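Side-chain contacts in protein HTP-2 (Caenorhabditis elegans, PDB 4TZM), which binds a closure motif of HTP-3 through its HORMA domain and probably takes part in assembling the meiotic chromosome axis: residues T23-L27 against F28-V32; V32-P35 against D36-S39. All blocks are in the same frame, centred on the assembly; numbering follows the deposited sequence.

Contact 1 (T23-L27 against F28-V32)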
loop_
_atom_site.group_PDB
_atom_site.type_symbol
_atom_site.label_atom_id
_atom_site.label_comp_id
_atom_site.label_asym_id
_atom_site.label_seq_id
_atom_site.Cartn_x
_atom_site.Cartn_y
_atom_site.Cartn_z
ATOM N N THR A 23 19.338 5.591 -6.118
ATOM C CA THR A 23 17.959 5.996 -6.368
ATOM C C THR A 23 16.984 5.318 -5.411
ATOM O O THR A 23 16.085 5.962 -4.866
ATOM C CB THR A 23 17.537 5.677 -7.814
ATOM O OG1 THR A 23 18.496 6.223 -8.730
ATOM C CG2 THR A 23 16.164 6.255 -8.104
ATOM N N TRP A 24 17.166 4.015 -5.212
ATOM C CA TRP A 24 16.314 3.242 -4.313
ATOM C C TRP A 24 16.357 3.783 -2.886
ATOM O O TRP A 24 15.332 3.850 -2.208
ATOM C CB TRP A 24 16.726 1.764 -4.327
ATOM C CG TRP A 24 15.979 0.919 -3.333
ATOM C CD1 TRP A 24 16.376 0.597 -2.067
ATOM C CD2 TRP A 24 14.704 0.290 -3.525
ATOM N NE1 TRP A 24 15.427 -0.193 -1.459
ATOM C CE2 TRP A 24 14.390 -0.397 -2.334
ATOM C CE3 TRP A 24 13.795 0.240 -4.588
ATOM C CZ2 TRP A 24 13.208 -1.124 -2.175
ATOM C CZ3 TRP A 24 12.622 -0.482 -4.430
ATOM C CH2 TRP A 24 12.339 -1.154 -3.232
ATOM N N SER A 25 17.543 4.182 -2.439
ATOM C CA SER A 25 17.728 4.627 -1.060
ATOM C C SER A 25 17.038 5.959 -0.774
ATOM O O SER A 25 16.885 6.349 0.382
ATOM C CB SER A 25 19.219 4.738 -0.734
ATOM O OG SER A 25 19.854 3.476 -0.816
ATOM N N LYS A 26 16.617 6.648 -1.828
ATOM C CA LYS A 26 15.972 7.946 -1.682
ATOM C C LYS A 26 14.549 7.816 -1.138
ATOM O O LYS A 26 14.015 8.753 -0.544
ATOM C CB LYS A 26 15.954 8.680 -3.026
ATOM C CG LYS A 26 15.524 10.130 -2.927
ATOM C CD LYS A 26 15.180 10.712 -4.287
ATOM C CE LYS A 26 14.647 12.130 -4.143
ATOM N NZ LYS A 26 14.191 12.692 -5.444
ATOM N N LEU A 27 13.940 6.650 -1.337
ATOM C CA LEU A 27 12.562 6.424 -0.902
ATOM C C LEU A 27 12.402 5.239 0.049
ATOM O O LEU A 27 11.460 5.199 0.844
ATOM C CB LEU A 27 11.656 6.211 -2.116
ATOM C CG LEU A 27 11.299 7.448 -2.934
ATOM C CD1 LEU A 27 10.595 7.043 -4.216
ATOM C CD2 LEU A 27 10.424 8.376 -2.113
ATOM N N PHE A 28 13.318 4.279 -0.034
ATOM C CA PHE A 28 13.167 3.013 0.680
ATOM C C PHE A 28 14.404 2.625 1.489
ATOM O O PHE A 28 15.514 3.038 1.158
ATOM C CB PHE A 28 12.854 1.896 -0.310
ATOM C CG PHE A 28 11.566 2.081 -1.057
ATOM C CD1 PHE A 28 10.345 1.772 -0.465
ATOM C CD2 PHE A 28 11.573 2.545 -2.361
ATOM C CE1 PHE A 28 9.150 1.934 -1.165
ATOM C CE2 PHE A 28 10.387 2.710 -3.063
ATOM C CZ PHE A 28 9.175 2.403 -2.465
ATOM N N PRO A 29 14.218 1.812 2.546
ATOM C CA PRO A 29 15.374 1.266 3.269
ATOM C C PRO A 29 16.145 0.274 2.401
ATOM O O PRO A 29 15.525 -0.451 1.623
ATOM C CB PRO A 29 14.741 0.570 4.481
ATOM C CG PRO A 29 13.341 0.250 4.049
ATOM C CD PRO A 29 12.937 1.370 3.129
ATOM N N SER A 30 17.471 0.249 2.523
ATOM C CA SER A 30 18.299 -0.633 1.702
ATOM C C SER A 30 18.323 -2.051 2.258
ATOM O O SER A 30 18.608 -3.009 1.536
ATOM C CB SER A 30 19.725 -0.091 1.595
ATOM O OG SER A 30 19.755 1.132 0.885
ATOM N N ILE A 31 18.034 -2.177 3.549
ATOM C CA ILE A 31 17.920 -3.478 4.192
ATOM C C ILE A 31 16.501 -3.649 4.727
ATOM O O ILE A 31 15.970 -2.753 5.380
ATOM C CB ILE A 31 18.940 -3.639 5.337
ATOM C CG1 ILE A 31 20.364 -3.468 4.804
ATOM C CG2 ILE A 31 18.786 -4.995 6.009
ATOM C CD1 ILE A 31 21.445 -3.718 5.835
ATOM N N VAL A 32 15.888 -4.792 4.435
ATOM C CA VAL A 32 14.506 -5.047 4.829
ATOM C C VAL A 32 14.348 -6.406 5.504
ATOM O O VAL A 32 13.231 -6.902 5.650
ATOM C CB VAL A 32 13.553 -4.992 3.612
ATOM C CG1 VAL A 32 13.545 -3.603 2.997
ATOM C CG2 VAL A 32 13.954 -6.041 2.575
HETATM O O HOH W 1 17.027 5.302 2.884
#

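Contact 2 (V32-P35 against D36-S39)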
loop_
_atom_site.group_PDB
_atom_site.type_symbol
_atom_site.label_atom_id
_atom_site.label_comp_id
_atom_site.label_asym_id
_atom_site.label_seq_id
_atom_site.Cartn_x
_atom_site.Cartn_y
_atom_site.Cartn_z
ATOM N N VAL A 32 15.888 -4.792 4.435
ATOM C CA VAL A 32 14.506 -5.047 4.829
ATOM C C VAL A 32 14.348 -6.406 5.504
ATOM O O VAL A 32 13.231 -6.902 5.650
ATOM C CB VAL A 32 13.553 -4.992 3.612
ATOM C CG1 VAL A 32 13.545 -3.603 2.997
ATOM C CG2 VAL A 32 13.954 -6.041 2.575
ATOM N N SER A 33 15.464 -7.003 5.914
ATOM C CA SER A 33 15.456 -8.362 6.452
ATOM C C SER A 33 15.082 -8.427 7.937
ATOM O O SER A 33 14.508 -9.418 8.392
ATOM C CB SER A 33 16.821 -9.019 6.229
ATOM O OG SER A 33 17.868 -8.188 6.703
ATOM N N ASP A 34 15.405 -7.377 8.686
ATOM C CA ASP A 34 15.107 -7.332 10.116
ATOM C C ASP A 34 13.709 -6.742 10.359
ATOM O O ASP A 34 13.208 -5.990 9.527
ATOM C CB ASP A 34 16.183 -6.526 10.857
ATOM C CG ASP A 34 16.195 -5.071 10.459
ATOM O OD1 ASP A 34 16.872 -4.734 9.466
ATOM O OD2 ASP A 34 15.532 -4.264 11.144
ATOM N N PRO A 35 13.074 -7.094 11.496
ATOM C CA PRO A 35 11.677 -6.731 11.784
ATOM C C PRO A 35 11.341 -5.243 11.667
ATOM O O PRO A 35 10.301 -4.906 11.101
ATOM C CB PRO A 35 11.493 -7.186 13.233
ATOM C CG PRO A 35 12.449 -8.320 13.388
ATOM C CD PRO A 35 13.646 -7.941 12.562
ATOM N N ASP A 36 12.186 -4.373 12.210
ATOM C CA ASP A 36 11.915 -2.942 12.172
ATOM C C ASP A 36 12.020 -2.373 10.758
ATOM O O ASP A 36 11.172 -1.586 10.337
ATOM C CB ASP A 36 12.861 -2.190 13.112
ATOM C CG ASP A 36 12.392 -2.222 14.558
ATOM O OD1 ASP A 36 11.177 -2.403 14.782
ATOM O OD2 ASP A 36 13.236 -2.063 15.466
ATOM N N ARG A 37 13.056 -2.771 10.026
ATOM C CA ARG A 37 13.257 -2.250 8.679
ATOM C C ARG A 37 12.320 -2.917 7.668
ATOM O O ARG A 37 12.026 -2.348 6.618
ATOM C CB ARG A 37 14.721 -2.407 8.261
ATOM C CG ARG A 37 15.578 -1.206 8.649
ATOM C CD ARG A 37 17.039 -1.374 8.262
ATOM N NE ARG A 37 17.733 -2.322 9.129
ATOM C CZ ARG A 37 19.042 -2.548 9.094
ATOM N NH1 ARG A 37 19.807 -1.894 8.232
ATOM N NH2 ARG A 37 19.588 -3.430 9.922
ATOM N N SER A 38 11.845 -4.114 7.999
ATOM C CA SER A 38 10.822 -4.791 7.205
ATOM C C SER A 38 9.516 -4.015 7.296
ATOM O O SER A 38 8.754 -3.913 6.328
ATOM C CB SER A 38 10.622 -6.225 7.696
ATOM O OG SER A 38 9.429 -6.790 7.182
ATOM N N SER A 39 9.286 -3.471 8.486
ATOM C CA SER A 39 8.103 -2.692 8.808
ATOM C C SER A 39 8.228 -1.271 8.261
ATOM O O SER A 39 7.255 -0.691 7.772
ATOM C CB SER A 39 7.902 -2.665 10.322
ATOM O OG SER A 39 6.628 -2.156 10.651
#

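Contact 1 (T23-L27 against F28-V32)
The six-membered ring of Trp24 and the ring of Phe28 lie face to face, their centroids 4.4 Å apart and their planes only 23° from parallel, although the two side chains cross at about a right angle. The overlap is offset: CH2 of Trp24 stands over the rim of the phenyl ring, while CB of Phe28 sits over the indole and comes within 3.4 Å of Trp24 CE2, making a CH-pi contact with the five-membered ring. Leu27 borders the same phenyl ring, its carbonyl O on the face opposite Trp24 and its CB 3.7 Å from Phe28 CD2. With CG of Trp24 anti to its own backbone N (chi1 175°), the indole is carried back toward the chain beyond Phe28: NE1 donates to Pro29 O at 3.1 Å, from above the carbonyl plane, which, with the stack, restrains the rotation of the indole. Trp24 O in turn accepts from both Leu27 N and Phe28 N, the latter at 3.0 Å. The hydroxyls of Ser25 and Ser30 approach to 2.9 Å, with Asp21 O also bonded to Ser25 OG, and a water donates to the carbonyls of Ser25 and Phe28. The stacked rings are buried against Phe41 of helix 35-56 and Met171 of helix 164-185. This is a turn in which 23-26 have helical backbone angles, leading into the extended Phe28 and Pro29 before the chain turns at Ser30; its i to i+4 aromatic stack packs the N-terminal segment onto the helices of the HORMA fold.

Contact 2 (V32-P35 against D36-S39)
This is a helix N-cap: Asp34 closes the first turn of helix 35-56 of the HORMA fold, where the N-terminal segment enters the helix. Its carboxylate serves two groups of Arg37. OD2 accepts from Arg37 N at 3.1 Å, a nearly straight bond (160°) that reaches the oxygen from above the carboxylate plane, and OD1 forms a salt bridge with Arg37 NE at 2.6 Å. The hydrogen bond within that bridge is weak because its N-H...O angle is poor; the carboxylate and guanidinium planes stand 51° apart. Asp34 takes chi1 65°, which places CG between the backbone N and the carbonyl carbon and brings the carboxylate back over the start of the helix. Arg37 runs extended from CA to CD and then bends at chi3, bringing NE beside the same acid. The negative charge at this helix start probably also interacts favourably with the helix dipole. Pro35 opens the helix; having no N-H, it needs no acceptor from the preceding loop. Regular helical bonding follows, with Ser38 N donating to Asp34 O at 2.8 Å and Ser39 N to Pro35 O at 3.2 Å. The hydroxyls of Ser38 and Ser39 turn to other parts of the chain, Ser38 OG to His240 ND1 and His239 N, Ser39 OG to Thr100 OG1. The carbonyl O of Val32, from the loop before the cap, approaches Ser38 CB at 3.4 Å.

Contact 1 comes first along the chain and contact 2 follows directly, with Val32 common to both; their centres are about 12 Å apart, and each lies about 16 Å from the centre of the chain, on the same side of it. Together they lead the N-terminal segment from the turn at 23-27 through the irregular loop 28-34 into helix 35-56. The two also touch where Ile31 O packs against Arg37 CB, at 3.2 Å. Helix 35-56 serves both: contact 2 forms its start, and contact 1 packs against residues farther along it, with helix 164-185 as a second support. The N-terminal segment from Thr23 onward is thus part of the folded body.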